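Local coordinates for filamentous hemagglutinin (Bordetella pertussis, PDB 1RWR), which probably serves as an adhesin exported by the two-partner secretion pathway, its secretion domain folding as a right-handed parallel beta-helix, at residues Gln6-Val11 with Asn22-Asn27; His33-Gln38 with Leu77-Asp82; Phe39-Pro44 with Gly90-Tyr95; Asp100-Asn105 with Asn121-Thr126; Gly134-Asp139 with Tyr193-Arg198. One frame throughout, in Å; residues are numbered along the deposited sequence.

The five contacts follow the beta-helix from its amino-terminal end inward. Contacts 1 and 2, centred about 10 Å apart, are joined by Asn34 OD1 of contact 2, which accepts from Thr9 OG1 and Ala24 N. Contacts 2 and 4 belong to one parallel sheet, with centres about 11 Å apart, where strands 75-80 and 99-104 are neighbours and Ala78 N meets Ile102 O at 2.9 Å. Contact 3 lies at a corner of the coil, where the chain turns at Gly90, and meets contact 4 in the interior, Leu92 CB lying 3.8 Å from Leu101 CD1. Contact 5, centred about 11 Å from contact 4, belongs to an antiparallel sheet outside the coil, and its His195 packs on Ile102 and Thr123.

Contact 1: residues Gln6-Val11 with Asn22-Asn27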
# COMPACT_ATOMS: atom_id res chain seq x y z
N GLN A 6 -7.08 -7.02 -19.11
CA GLN A 6 -6.44 -6.95 -20.42
C GLN A 6 -5.44 -8.10 -20.57
O GLN A 6 -5.03 -8.70 -19.59
CB GLN A 6 -5.73 -5.62 -20.59
CG GLN A 6 -6.74 -4.44 -20.65
CD GLN A 6 -6.14 -3.06 -20.60
OE1 GLN A 6 -6.73 -2.11 -21.14
NE2 GLN A 6 -5.02 -2.92 -19.97
N GLY A 7 -5.13 -8.44 -21.82
CA GLY A 7 -4.14 -9.47 -22.14
C GLY A 7 -4.57 -10.86 -21.71
O GLY A 7 -5.71 -11.25 -21.89
N GLN A 8 -3.65 -11.61 -21.10
CA GLN A 8 -3.94 -13.01 -20.74
C GLN A 8 -4.78 -13.10 -19.45
O GLN A 8 -5.42 -14.14 -19.18
CB GLN A 8 -2.65 -13.83 -20.61
CG GLN A 8 -2.88 -15.29 -20.29
CD GLN A 8 -1.61 -16.16 -20.01
OE1 GLN A 8 -1.49 -17.28 -20.58
NE2 GLN A 8 -0.75 -15.71 -19.08
N THR A 9 -4.78 -12.02 -18.66
CA THR A 9 -5.57 -11.99 -17.42
C THR A 9 -7.07 -12.21 -17.70
O THR A 9 -7.63 -11.57 -18.60
CB THR A 9 -5.34 -10.65 -16.68
OG1 THR A 9 -3.95 -10.45 -16.51
CG2 THR A 9 -5.92 -10.70 -15.26
N GLN A 10 -7.69 -13.12 -16.97
CA GLN A 10 -9.13 -13.28 -17.02
C GLN A 10 -9.75 -13.09 -15.66
O GLN A 10 -9.08 -13.27 -14.63
CB GLN A 10 -9.50 -14.66 -17.58
CG GLN A 10 -8.89 -14.96 -18.96
CD GLN A 10 -9.49 -14.15 -20.16
OE1 GLN A 10 -10.64 -13.72 -20.14
NE2 GLN A 10 -8.69 -14.00 -21.23
N VAL A 11 -11.01 -12.66 -15.65
CA VAL A 11 -11.76 -12.52 -14.40
C VAL A 11 -13.04 -13.34 -14.52
O VAL A 11 -13.83 -13.13 -15.45
CB VAL A 11 -12.14 -11.03 -14.09
CG1 VAL A 11 -13.00 -10.96 -12.86
CG2 VAL A 11 -10.91 -10.19 -13.89
N ASN A 22 -7.96 -14.84 -12.65
CA ASN A 22 -6.97 -15.74 -13.22
C ASN A 22 -5.81 -14.91 -13.77
O ASN A 22 -5.78 -14.52 -14.92
CB ASN A 22 -7.59 -16.66 -14.29
CG ASN A 22 -8.36 -17.79 -13.68
OD1 ASN A 22 -8.13 -18.16 -12.53
ND2 ASN A 22 -9.32 -18.36 -14.44
N ILE A 23 -4.85 -14.65 -12.87
CA ILE A 23 -3.68 -13.86 -13.14
C ILE A 23 -2.87 -14.48 -14.29
O ILE A 23 -2.96 -15.68 -14.55
CB ILE A 23 -2.79 -13.73 -11.88
CG1 ILE A 23 -2.33 -15.10 -11.33
CG2 ILE A 23 -3.51 -12.99 -10.75
CD1 ILE A 23 -1.20 -14.96 -10.27
N ALA A 24 -2.08 -13.63 -14.94
CA ALA A 24 -1.16 -14.03 -15.99
C ALA A 24 -0.05 -14.90 -15.46
O ALA A 24 0.39 -14.79 -14.31
CB ALA A 24 -0.58 -12.77 -16.68
N ASP A 25 0.44 -15.78 -16.33
CA ASP A 25 1.60 -16.60 -15.96
C ASP A 25 2.75 -15.68 -15.56
O ASP A 25 3.02 -14.70 -16.27
CB ASP A 25 2.00 -17.47 -17.15
CG ASP A 25 2.81 -18.67 -16.78
OD1 ASP A 25 2.77 -19.10 -15.60
OD2 ASP A 25 3.52 -19.26 -17.66
N PRO A 26 3.41 -15.91 -14.42
CA PRO A 26 4.52 -15.05 -14.02
C PRO A 26 5.73 -15.19 -14.92
O PRO A 26 5.92 -16.22 -15.60
CB PRO A 26 4.88 -15.53 -12.61
CG PRO A 26 4.36 -16.88 -12.53
CD PRO A 26 3.09 -16.91 -13.38
N ASN A 27 6.55 -14.16 -14.90
CA ASN A 27 7.82 -14.20 -15.61
C ASN A 27 8.83 -15.02 -14.84
O ASN A 27 8.48 -15.61 -13.80
CB ASN A 27 8.37 -12.77 -15.91
CG ASN A 27 8.63 -11.93 -14.65
OD1 ASN A 27 9.00 -12.47 -13.58
ND2 ASN A 27 8.48 -10.61 -14.77
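At the amino-terminal end of the beta-helix, Gln10 and Asn22 form an antiparallel hydrogen-bonded pair that joins strand 10-12 to the end of strand 20-22. Two backbone bonds close it. Gln10 N donates to Asn22 O at 3.1 Å and nearly straight (166°), whereas Asn22 N reaches Gln10 O at 2.8 Å with a bent N-H...O angle of 131°. Asn22 O is also approached by Thr9 CA at 3.6 Å, a CA-H...O contact, and Thr9 CG2 packs 3.8 Å from it. Thr9 ends a type II' turn that starts at Gln6 and has Gly7 at a positive phi. With its methyl anti to the backbone N and its hydroxyl beside that N (chi1 -53°), Thr9 sets OG1 4.1 Å from Ala24 CB. The polar partner of this hydroxyl, however, is Asn34 OD1 of the neighbouring strand, which also accepts from Ala24 N. Gln8 stretches out fully and brings its terminal amide alongside Ala24 and the CB of Asp25. The Asp25 carboxylate turns elsewhere, to Arg71 and Thr70, while Asn22 OD1 is bonded by Asn49. The two segments are thus tied directly by main-chain bonds at a single pair, and beyond it through one amide oxygen of Asn34, which satisfies a buried hydroxyl on one segment and a buried backbone N-H on the other.

Contact 2: residues His33-Gln38 with Leu77-Asp82; sequences HNKFQQ and LAEVTD
His33 and Lys35 of strand 31-36 both donate to Glu79 OE1 on the adjacent parallel strand 75-80 of the beta-helix. His33 NE2 does so at 2.7 Å, with Glu79 OE1 almost in the imidazole plane. Lys35 NZ forms a salt bridge to Glu79 OE1 (3.2 Å) from above the carboxylate plane. Leu77 CD2 covers one face of the His33 ring, a CH-pi contact 3.7 Å from the centroid, and probably helps to fix the ring's tilt. Fully extended from chi1 (-180°) onward, the Glu79 chain carries its carboxylate across to these partners; its other oxygen is held by Arg128. On the opposite face, Phe36 CE2 rests 3.7 Å from Ala78 CB, and Phe39 meets the Phe36 ring edge-to-face. Leu77 O accepts twice from Asn34, from the backbone N at 2.8 Å and, from above the carbonyl plane, from ND2 at 3.1 Å; Asn34 OD1 is taken by Thr9 OG1. Gln37 NE2 donates to Asp82 OD2 at 3.1 Å from the anti side, tilted out of the carboxylate plane.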
# COMPACT_ATOMS: atom_id res chain seq x y z
N HIS A 33 2.32 -9.94 -14.06
CA HIS A 33 1.98 -8.56 -14.42
C HIS A 33 0.62 -8.57 -15.11
O HIS A 33 0.46 -9.07 -16.22
CB HIS A 33 3.09 -7.97 -15.31
CG HIS A 33 2.97 -6.51 -15.53
ND1 HIS A 33 3.99 -5.75 -16.06
CD2 HIS A 33 1.93 -5.66 -15.31
CE1 HIS A 33 3.60 -4.49 -16.13
NE2 HIS A 33 2.35 -4.40 -15.68
N ASN A 34 -0.38 -8.05 -14.41
CA ASN A 34 -1.75 -8.06 -14.86
C ASN A 34 -2.20 -6.64 -15.15
O ASN A 34 -2.17 -5.79 -14.26
CB ASN A 34 -2.62 -8.65 -13.79
CG ASN A 34 -2.24 -10.06 -13.47
OD1 ASN A 34 -2.66 -10.97 -14.21
ND2 ASN A 34 -1.32 -10.27 -12.48
N LYS A 35 -2.54 -6.36 -16.40
CA LYS A 35 -3.04 -5.04 -16.79
C LYS A 35 -4.54 -5.09 -16.82
O LYS A 35 -5.13 -6.09 -17.24
CB LYS A 35 -2.48 -4.59 -18.14
CG LYS A 35 -0.99 -4.20 -18.06
CD LYS A 35 -0.42 -3.95 -19.43
CE LYS A 35 1.05 -3.60 -19.36
NZ LYS A 35 1.24 -2.12 -19.10
N PHE A 36 -5.15 -4.01 -16.37
CA PHE A 36 -6.59 -3.84 -16.32
C PHE A 36 -6.98 -2.49 -16.87
O PHE A 36 -6.33 -1.48 -16.57
CB PHE A 36 -7.07 -3.85 -14.87
CG PHE A 36 -6.96 -5.17 -14.19
CD1 PHE A 36 -8.04 -6.03 -14.17
CD2 PHE A 36 -5.76 -5.57 -13.59
CE1 PHE A 36 -7.96 -7.27 -13.53
CE2 PHE A 36 -5.70 -6.80 -12.94
CZ PHE A 36 -6.79 -7.64 -12.92
N GLN A 37 -8.05 -2.47 -17.65
CA GLN A 37 -8.70 -1.21 -18.02
C GLN A 37 -9.34 -0.55 -16.79
O GLN A 37 -9.24 0.69 -16.63
CB GLN A 37 -9.77 -1.49 -19.07
CG GLN A 37 -10.24 -0.28 -19.81
CD GLN A 37 -11.60 0.18 -19.37
OE1 GLN A 37 -12.53 -0.64 -19.24
NE2 GLN A 37 -11.74 1.48 -19.14
N GLN A 38 -9.97 -1.37 -15.95
CA GLN A 38 -10.60 -0.99 -14.70
C GLN A 38 -10.29 -2.03 -13.62
O GLN A 38 -10.38 -3.25 -13.87
CB GLN A 38 -12.13 -0.91 -14.86
CG GLN A 38 -12.58 0.26 -15.71
CD GLN A 38 -14.05 0.42 -15.73
OE1 GLN A 38 -14.65 0.92 -14.75
NE2 GLN A 38 -14.68 -0.04 -16.81
N LEU A 77 1.12 -8.21 -9.53
CA LEU A 77 0.90 -6.83 -9.83
C LEU A 77 -0.37 -6.68 -10.66
O LEU A 77 -0.52 -7.34 -11.69
CB LEU A 77 2.05 -6.36 -10.70
CG LEU A 77 1.99 -4.96 -11.30
CD1 LEU A 77 1.90 -3.84 -10.25
CD2 LEU A 77 3.25 -4.79 -12.14
N ALA A 78 -1.26 -5.82 -10.20
CA ALA A 78 -2.44 -5.40 -10.91
C ALA A 78 -2.22 -3.93 -11.22
O ALA A 78 -2.14 -3.13 -10.30
CB ALA A 78 -3.71 -5.56 -10.02
N GLU A 79 -2.10 -3.60 -12.50
CA GLU A 79 -1.84 -2.24 -12.97
C GLU A 79 -2.99 -1.76 -13.81
O GLU A 79 -3.37 -2.43 -14.75
CB GLU A 79 -0.60 -2.23 -13.89
CG GLU A 79 -0.25 -0.85 -14.41
CD GLU A 79 0.78 -0.84 -15.53
OE1 GLU A 79 1.33 -1.90 -15.86
OE2 GLU A 79 1.12 0.26 -16.03
N VAL A 80 -3.57 -0.62 -13.47
CA VAL A 80 -4.62 -0.02 -14.27
C VAL A 80 -4.00 0.83 -15.37
O VAL A 80 -3.20 1.73 -15.09
CB VAL A 80 -5.58 0.82 -13.42
CG1 VAL A 80 -6.56 1.62 -14.31
CG2 VAL A 80 -6.35 -0.04 -12.47
N THR A 81 -4.43 0.58 -16.61
CA THR A 81 -3.87 1.26 -17.78
C THR A 81 -4.73 2.41 -18.34
O THR A 81 -4.23 3.17 -19.16
CB THR A 81 -3.67 0.28 -18.91
OG1 THR A 81 -4.96 -0.15 -19.33
CG2 THR A 81 -2.98 -0.91 -18.45
N ASP A 82 -5.98 2.53 -17.93
CA ASP A 82 -6.86 3.58 -18.48
C ASP A 82 -6.95 4.77 -17.52
O ASP A 82 -5.97 5.00 -16.84
CB ASP A 82 -8.22 3.04 -18.86
CG ASP A 82 -8.75 3.68 -20.14
OD1 ASP A 82 -8.21 4.75 -20.54
OD2 ASP A 82 -9.68 3.17 -20.81

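Contact 3: residues Phe39-Pro44 with Gly90-Tyr95; sequences FNVANP and GTLEVY
Gly90 and Asn43 meet with their backbones closer than any other residues of segments 39-44 and 90-95, CA to CA 4.4 Å, at the exposed rim of the contact. Gly90 has no side chain to intervene, and Asn43 OD1 lies 3.2 Å from Gly90 CA without forming a hydrogen bond to the nearby Gly90 N. Next to it, Thr91 N donates to Pro44 O at 2.9 Å; the N-H...O line is nearly straight at 167°, although the donor stands 32° out of the carbonyl plane. This bond and the Gly90 approach sit at a corner of the parallel beta-helix: the chain turns at Gly90 from strand 86-89 into strand 91-96, while 39-44 leads into strand 45-50, the parallel neighbour of 91-96, and Thr91 continues the backbone pairing to Val46. On the inner side of this corner the packing is buried and apolar. Leu92, its CG anti to the carbonyl carbon (chi1 -50°), sends CD2 against the fork of Val41, 4.0 Å from Val41 CG1 and 4.1 Å from Val41 CG2, and both side chains also touch Val46. The rim, by contrast, is wet. Beside the exposed Asn43 and Pro44, a water donates to Pro44 O at 2.7 Å while lying 3.0 Å from Thr91 OG1, to which it is also hydrogen-bonded. That hydroxyl has a further partner in Ser115 OG.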
# COMPACT_ATOMS: atom_id res chain seq x y z
N PHE A 39 -9.86 -1.56 -12.45
CA PHE A 39 -9.64 -2.44 -11.28
C PHE A 39 -10.26 -1.87 -10.03
O PHE A 39 -9.88 -0.78 -9.56
CB PHE A 39 -8.15 -2.68 -11.05
CG PHE A 39 -7.88 -3.73 -10.04
CD1 PHE A 39 -7.81 -5.06 -10.42
CD2 PHE A 39 -7.73 -3.41 -8.68
CE1 PHE A 39 -7.60 -6.07 -9.48
CE2 PHE A 39 -7.56 -4.42 -7.73
CZ PHE A 39 -7.50 -5.73 -8.14
N ASN A 40 -11.23 -2.59 -9.50
CA ASN A 40 -11.92 -2.22 -8.28
C ASN A 40 -12.26 -3.48 -7.53
O ASN A 40 -12.59 -4.51 -8.16
CB ASN A 40 -13.23 -1.45 -8.62
CG ASN A 40 -12.97 -0.19 -9.36
OD1 ASN A 40 -12.63 0.83 -8.75
ND2 ASN A 40 -13.05 -0.24 -10.69
N VAL A 41 -12.28 -3.40 -6.21
CA VAL A 41 -12.65 -4.51 -5.35
C VAL A 41 -13.73 -3.98 -4.38
O VAL A 41 -13.58 -2.92 -3.77
CB VAL A 41 -11.44 -5.07 -4.58
CG1 VAL A 41 -11.86 -6.21 -3.68
CG2 VAL A 41 -10.36 -5.54 -5.57
N ALA A 42 -14.80 -4.75 -4.25
CA ALA A 42 -15.90 -4.45 -3.34
C ALA A 42 -16.13 -5.62 -2.41
O ALA A 42 -15.74 -6.73 -2.69
CB ALA A 42 -17.13 -4.18 -4.14
N ASN A 43 -16.79 -5.38 -1.30
CA ASN A 43 -17.06 -6.44 -0.34
C ASN A 43 -17.79 -7.59 -1.05
O ASN A 43 -18.67 -7.32 -1.92
CB ASN A 43 -17.90 -5.90 0.81
CG ASN A 43 -17.14 -4.94 1.71
OD1 ASN A 43 -16.03 -5.19 2.09
ND2 ASN A 43 -17.80 -3.85 2.12
N PRO A 44 -17.49 -8.84 -0.72
CA PRO A 44 -16.54 -9.26 0.34
C PRO A 44 -15.05 -9.26 -0.06
O PRO A 44 -14.21 -9.46 0.80
CB PRO A 44 -16.95 -10.70 0.62
CG PRO A 44 -17.85 -11.09 -0.47
CD PRO A 44 -18.19 -9.99 -1.32
N GLY A 90 -12.93 -4.72 1.17
CA GLY A 90 -13.09 -6.14 1.43
C GLY A 90 -11.74 -6.82 1.54
O GLY A 90 -10.74 -6.16 1.81
N THR A 91 -11.72 -8.13 1.31
CA THR A 91 -10.53 -8.95 1.50
C THR A 91 -9.87 -9.26 0.19
O THR A 91 -10.52 -9.74 -0.73
CB THR A 91 -10.87 -10.24 2.15
OG1 THR A 91 -11.47 -10.01 3.43
CG2 THR A 91 -9.59 -11.07 2.41
N LEU A 92 -8.58 -9.01 0.10
CA LEU A 92 -7.77 -9.43 -1.03
C LEU A 92 -7.20 -10.80 -0.65
O LEU A 92 -6.26 -10.86 0.14
CB LEU A 92 -6.66 -8.44 -1.30
CG LEU A 92 -6.98 -6.95 -1.41
CD1 LEU A 92 -5.73 -6.12 -1.74
CD2 LEU A 92 -8.04 -6.74 -2.47
N GLU A 93 -7.77 -11.86 -1.21
CA GLU A 93 -7.34 -13.21 -0.93
C GLU A 93 -6.50 -13.75 -2.08
O GLU A 93 -6.84 -13.60 -3.23
CB GLU A 93 -8.52 -14.14 -0.69
CG GLU A 93 -8.10 -15.60 -0.47
CD GLU A 93 -9.21 -16.51 0.01
OE1 GLU A 93 -10.39 -16.10 0.11
OE2 GLU A 93 -8.89 -17.68 0.30
N VAL A 94 -5.39 -14.39 -1.73
CA VAL A 94 -4.59 -15.13 -2.69
C VAL A 94 -4.89 -16.60 -2.48
O VAL A 94 -4.69 -17.14 -1.38
CB VAL A 94 -3.08 -14.85 -2.57
CG1 VAL A 94 -2.30 -15.56 -3.67
CG2 VAL A 94 -2.78 -13.37 -2.66
N TYR A 95 -5.45 -17.23 -3.51
CA TYR A 95 -5.65 -18.67 -3.49
C TYR A 95 -4.37 -19.31 -4.07
O TYR A 95 -3.93 -19.00 -5.16
CB TYR A 95 -6.88 -19.11 -4.27
CG TYR A 95 -6.92 -20.60 -4.49
CD1 TYR A 95 -7.19 -21.45 -3.46
CD2 TYR A 95 -6.67 -21.15 -5.75
CE1 TYR A 95 -7.17 -22.87 -3.65
CE2 TYR A 95 -6.67 -22.57 -5.95
CZ TYR A 95 -6.90 -23.40 -4.89
OH TYR A 95 -6.88 -24.78 -5.07
O HOH W 1 -14.47 -10.11 3.36

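Contact 4: residues Asp100-Asn105 with Asn121-Thr126; sequences DLIIAN and NLTLTT
Leu122 lays its CD1 methyl against Leu101 CB at 3.7 Å, on the face of the two parallel strands that also carries Ile103 and Leu124. Its CG stands anti to the backbone N (chi1 178°), which brings CD1 over Leu101 of strand 99-104. Further on, Leu124 and Ile103 run side by side, with Leu124 CD2 nested 3.9 Å from Ile103 CB; Leu92 and Phe39 add to this hydrophobic layer inside the beta-helix. On the other face, Thr125 CG2 presses on Ala104 CB at 3.5 Å, tighter than usual van der Waals contact. Thr125 turns its hydroxyl away to Val163 O and Gly127 N. Between the faces runs a parallel-sheet ladder of five backbone bonds, from Leu101 N to Asn121 O at 3.0 Å through to Asn105 N to Thr125 O at 2.9 Å, between strand axes only 8° apart. At the beginning of the ladder the polar side chains repeat the link: Asn121 ND2 donates to Asp100 OD1 at 2.8 Å, on the syn side but tilted out of the carboxylate plane, the amide and carboxylate planes being 58° apart. Asn121 OD1 in turn accepts from Tyr159 N of the next strand. The Asn121 amide therefore relays hydrogen bonding across three successive strands, and its N-H probably helps to stabilise the charge of Asp100.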
# COMPACT_ATOMS: atom_id res chain seq x y z
N ASP A 100 3.35 -11.57 -2.79
CA ASP A 100 3.20 -10.13 -2.67
C ASP A 100 2.08 -9.63 -3.59
O ASP A 100 1.87 -10.17 -4.68
CB ASP A 100 4.49 -9.39 -3.10
CG ASP A 100 5.65 -9.58 -2.13
OD1 ASP A 100 5.47 -10.01 -0.96
OD2 ASP A 100 6.81 -9.30 -2.49
N LEU A 101 1.33 -8.65 -3.11
CA LEU A 101 0.32 -7.97 -3.90
C LEU A 101 0.75 -6.53 -4.10
O LEU A 101 1.11 -5.85 -3.15
CB LEU A 101 -1.08 -7.99 -3.22
CG LEU A 101 -1.73 -9.36 -3.06
CD1 LEU A 101 -3.04 -9.18 -2.27
CD2 LEU A 101 -2.01 -10.01 -4.42
N ILE A 102 0.67 -6.08 -5.34
CA ILE A 102 0.91 -4.68 -5.70
C ILE A 102 -0.24 -4.24 -6.55
O ILE A 102 -0.51 -4.85 -7.60
CB ILE A 102 2.24 -4.52 -6.51
CG1 ILE A 102 3.45 -5.12 -5.81
CG2 ILE A 102 2.48 -3.06 -6.78
CD1 ILE A 102 3.65 -6.59 -6.02
N ILE A 103 -0.92 -3.19 -6.11
CA ILE A 103 -2.02 -2.57 -6.85
C ILE A 103 -1.57 -1.17 -7.26
O ILE A 103 -1.30 -0.33 -6.43
CB ILE A 103 -3.33 -2.51 -6.02
CG1 ILE A 103 -3.71 -3.85 -5.36
CG2 ILE A 103 -4.49 -1.97 -6.92
CD1 ILE A 103 -3.90 -4.92 -6.27
N ALA A 104 -1.47 -0.93 -8.55
CA ALA A 104 -0.94 0.33 -9.11
C ALA A 104 -1.95 1.01 -10.00
O ALA A 104 -2.39 0.46 -11.02
CB ALA A 104 0.35 0.05 -9.88
N ASN A 105 -2.32 2.23 -9.65
CA ASN A 105 -3.22 3.00 -10.47
C ASN A 105 -2.83 4.51 -10.36
O ASN A 105 -3.13 5.15 -9.36
CB ASN A 105 -4.68 2.76 -10.05
CG ASN A 105 -5.67 3.45 -11.00
OD1 ASN A 105 -5.27 4.35 -11.76
ND2 ASN A 105 -6.93 3.05 -10.94
N ASN A 121 2.74 -9.60 1.55
CA ASN A 121 2.92 -8.14 1.74
C ASN A 121 1.95 -7.46 0.79
O ASN A 121 1.50 -8.07 -0.19
CB ASN A 121 4.33 -7.70 1.39
CG ASN A 121 5.40 -8.36 2.24
OD1 ASN A 121 5.48 -8.08 3.43
ND2 ASN A 121 6.20 -9.27 1.64
N LEU A 122 1.65 -6.19 1.03
CA LEU A 122 0.74 -5.41 0.19
C LEU A 122 1.27 -4.03 -0.06
O LEU A 122 1.61 -3.33 0.90
CB LEU A 122 -0.65 -5.27 0.85
CG LEU A 122 -1.72 -4.45 0.14
CD1 LEU A 122 -2.08 -4.98 -1.26
CD2 LEU A 122 -2.96 -4.44 0.91
N THR A 123 1.34 -3.62 -1.33
CA THR A 123 1.69 -2.27 -1.74
C THR A 123 0.55 -1.66 -2.56
O THR A 123 0.07 -2.29 -3.53
CB THR A 123 2.91 -2.34 -2.61
OG1 THR A 123 3.96 -3.07 -1.93
CG2 THR A 123 3.45 -0.97 -3.00
N LEU A 124 0.11 -0.46 -2.16
CA LEU A 124 -0.87 0.32 -2.89
C LEU A 124 -0.15 1.53 -3.43
O LEU A 124 0.49 2.27 -2.67
CB LEU A 124 -2.00 0.76 -1.98
CG LEU A 124 -2.73 -0.37 -1.29
CD1 LEU A 124 -3.90 0.23 -0.47
CD2 LEU A 124 -3.22 -1.41 -2.32
N THR A 125 -0.21 1.73 -4.74
CA THR A 125 0.61 2.77 -5.35
C THR A 125 -0.10 3.49 -6.48
O THR A 125 -0.93 2.92 -7.18
CB THR A 125 2.01 2.18 -5.79
OG1 THR A 125 2.86 3.24 -6.21
CG2 THR A 125 1.87 1.27 -6.99
N THR A 126 0.21 4.78 -6.64
CA THR A 126 -0.15 5.47 -7.88
C THR A 126 1.03 5.57 -8.83
O THR A 126 0.95 6.27 -9.84
CB THR A 126 -0.70 6.87 -7.62
OG1 THR A 126 0.32 7.67 -6.98
CG2 THR A 126 -1.86 6.79 -6.69

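Contact 5: residues Gly134-Asp139 with Tyr193-Arg198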
# COMPACT_ATOMS: atom_id res chain seq x y z
N GLY A 134 12.32 -10.06 -12.09
CA GLY A 134 11.93 -9.96 -10.69
C GLY A 134 11.93 -8.55 -10.12
O GLY A 134 11.40 -8.32 -9.01
N ARG A 135 12.51 -7.60 -10.84
CA ARG A 135 12.67 -6.24 -10.32
C ARG A 135 11.50 -5.37 -10.75
O ARG A 135 11.22 -5.24 -11.92
CB ARG A 135 13.98 -5.62 -10.81
CG ARG A 135 15.21 -6.57 -10.79
CD ARG A 135 15.47 -7.28 -9.47
NE ARG A 135 16.45 -8.36 -9.64
CZ ARG A 135 16.35 -9.60 -9.13
NH1 ARG A 135 15.31 -9.98 -8.38
NH2 ARG A 135 17.32 -10.46 -9.39
N ILE A 136 10.83 -4.76 -9.77
CA ILE A 136 9.70 -3.89 -10.01
C ILE A 136 10.03 -2.50 -9.49
O ILE A 136 10.31 -2.33 -8.31
CB ILE A 136 8.46 -4.40 -9.26
CG1 ILE A 136 8.09 -5.85 -9.67
CG2 ILE A 136 7.31 -3.45 -9.52
CD1 ILE A 136 7.05 -6.46 -8.84
N GLY A 137 10.05 -1.51 -10.36
CA GLY A 137 10.18 -0.11 -9.96
C GLY A 137 8.85 0.57 -10.15
O GLY A 137 8.09 0.24 -11.06
N LEU A 138 8.54 1.49 -9.25
CA LEU A 138 7.28 2.21 -9.29
C LEU A 138 7.59 3.67 -9.45
O LEU A 138 8.16 4.27 -8.53
CB LEU A 138 6.52 1.99 -7.98
CG LEU A 138 6.15 0.53 -7.71
CD1 LEU A 138 5.64 0.33 -6.31
CD2 LEU A 138 5.15 0.00 -8.76
N ASP A 139 7.23 4.27 -10.57
CA ASP A 139 7.56 5.68 -10.80
C ASP A 139 6.33 6.51 -10.50
O ASP A 139 5.39 6.59 -11.28
CB ASP A 139 8.00 5.90 -12.23
CG ASP A 139 9.36 5.36 -12.47
OD1 ASP A 139 10.20 5.49 -11.56
OD2 ASP A 139 9.63 4.79 -13.54
N TYR A 193 10.18 4.17 -6.52
CA TYR A 193 10.23 3.25 -5.40
C TYR A 193 10.59 1.87 -5.88
O TYR A 193 9.87 1.27 -6.70
CB TYR A 193 8.89 3.21 -4.71
CG TYR A 193 8.84 2.60 -3.32
CD1 TYR A 193 9.41 3.24 -2.24
CD2 TYR A 193 8.17 1.41 -3.10
CE1 TYR A 193 9.33 2.71 -0.95
CE2 TYR A 193 8.08 0.87 -1.81
CZ TYR A 193 8.64 1.54 -0.75
OH TYR A 193 8.50 1.06 0.53
N ASP A 194 11.72 1.36 -5.41
CA ASP A 194 12.11 0.03 -5.77
C ASP A 194 11.42 -0.98 -4.85
O ASP A 194 11.64 -1.00 -3.65
CB ASP A 194 13.62 -0.13 -5.63
CG ASP A 194 14.04 -1.53 -5.97
OD1 ASP A 194 13.74 -1.92 -7.11
OD2 ASP A 194 14.60 -2.31 -5.19
N HIS A 195 10.64 -1.87 -5.43
CA HIS A 195 9.83 -2.82 -4.65
C HIS A 195 10.69 -3.80 -3.84
O HIS A 195 10.35 -4.16 -2.71
CB HIS A 195 8.88 -3.56 -5.58
CG HIS A 195 8.01 -4.53 -4.87
ND1 HIS A 195 6.83 -4.16 -4.23
CD2 HIS A 195 8.16 -5.85 -4.65
CE1 HIS A 195 6.30 -5.22 -3.65
NE2 HIS A 195 7.09 -6.26 -3.89
N ALA A 196 11.82 -4.22 -4.39
CA ALA A 196 12.63 -5.19 -3.64
C ALA A 196 13.35 -4.59 -2.43
O ALA A 196 13.46 -5.24 -1.39
CB ALA A 196 13.65 -5.93 -4.58
N THR A 197 13.84 -3.35 -2.53
CA THR A 197 14.58 -2.72 -1.41
C THR A 197 13.74 -1.81 -0.53
O THR A 197 14.19 -1.38 0.56
CB THR A 197 15.78 -1.94 -1.93
OG1 THR A 197 15.34 -0.92 -2.83
CG2 THR A 197 16.72 -2.86 -2.74
N ARG A 198 12.54 -1.50 -1.01
CA ARG A 198 11.67 -0.49 -0.39
C ARG A 198 12.38 0.84 -0.16
O ARG A 198 12.23 1.46 0.90
CB ARG A 198 11.05 -1.06 0.88
CG ARG A 198 10.23 -2.28 0.59
CD ARG A 198 9.64 -2.95 1.77
NE ARG A 198 8.72 -2.12 2.53
CZ ARG A 198 8.82 -1.86 3.81
NH1 ARG A 198 9.88 -2.32 4.53
NH2 ARG A 198 7.89 -1.15 4.42
O HOH W 2 12.70 -4.20 -7.36
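One water is gripped by three groups across this contact: it donates to Asp194 OD1 and accepts from Ile136 N and Ala196 N, each at 3.1 Å, and so bridges the turn after Asp194 to strand 135-140. The other oxygen, Asp194 OD2, accepts twice from Thr197: from the backbone N at 3.0 Å, above the carboxylate plane, and from OG1 at 2.8 Å, on its anti lone pair. This Asx motif shapes the turn between strands 191-194 and 199-202, part of an antiparallel sheet lying outside the beta-helix coil. Direct bonds hold the strands together: His195 N to Ile136 O at 2.9 Å, almost straight at 168°, and the reciprocal pair of Leu138 and Tyr193. His195 sets its CB 3.8 Å from Ile136 CB, and its ring packs on Tyr159 and Thr123 of the parallel sheet. Leu138 CD1 lies at the edge of the Tyr193 ring, whose hydroxyl is bonded to Asp161. One carboxylate thus both shapes its own turn and, through water, ties it to the adjacent strand.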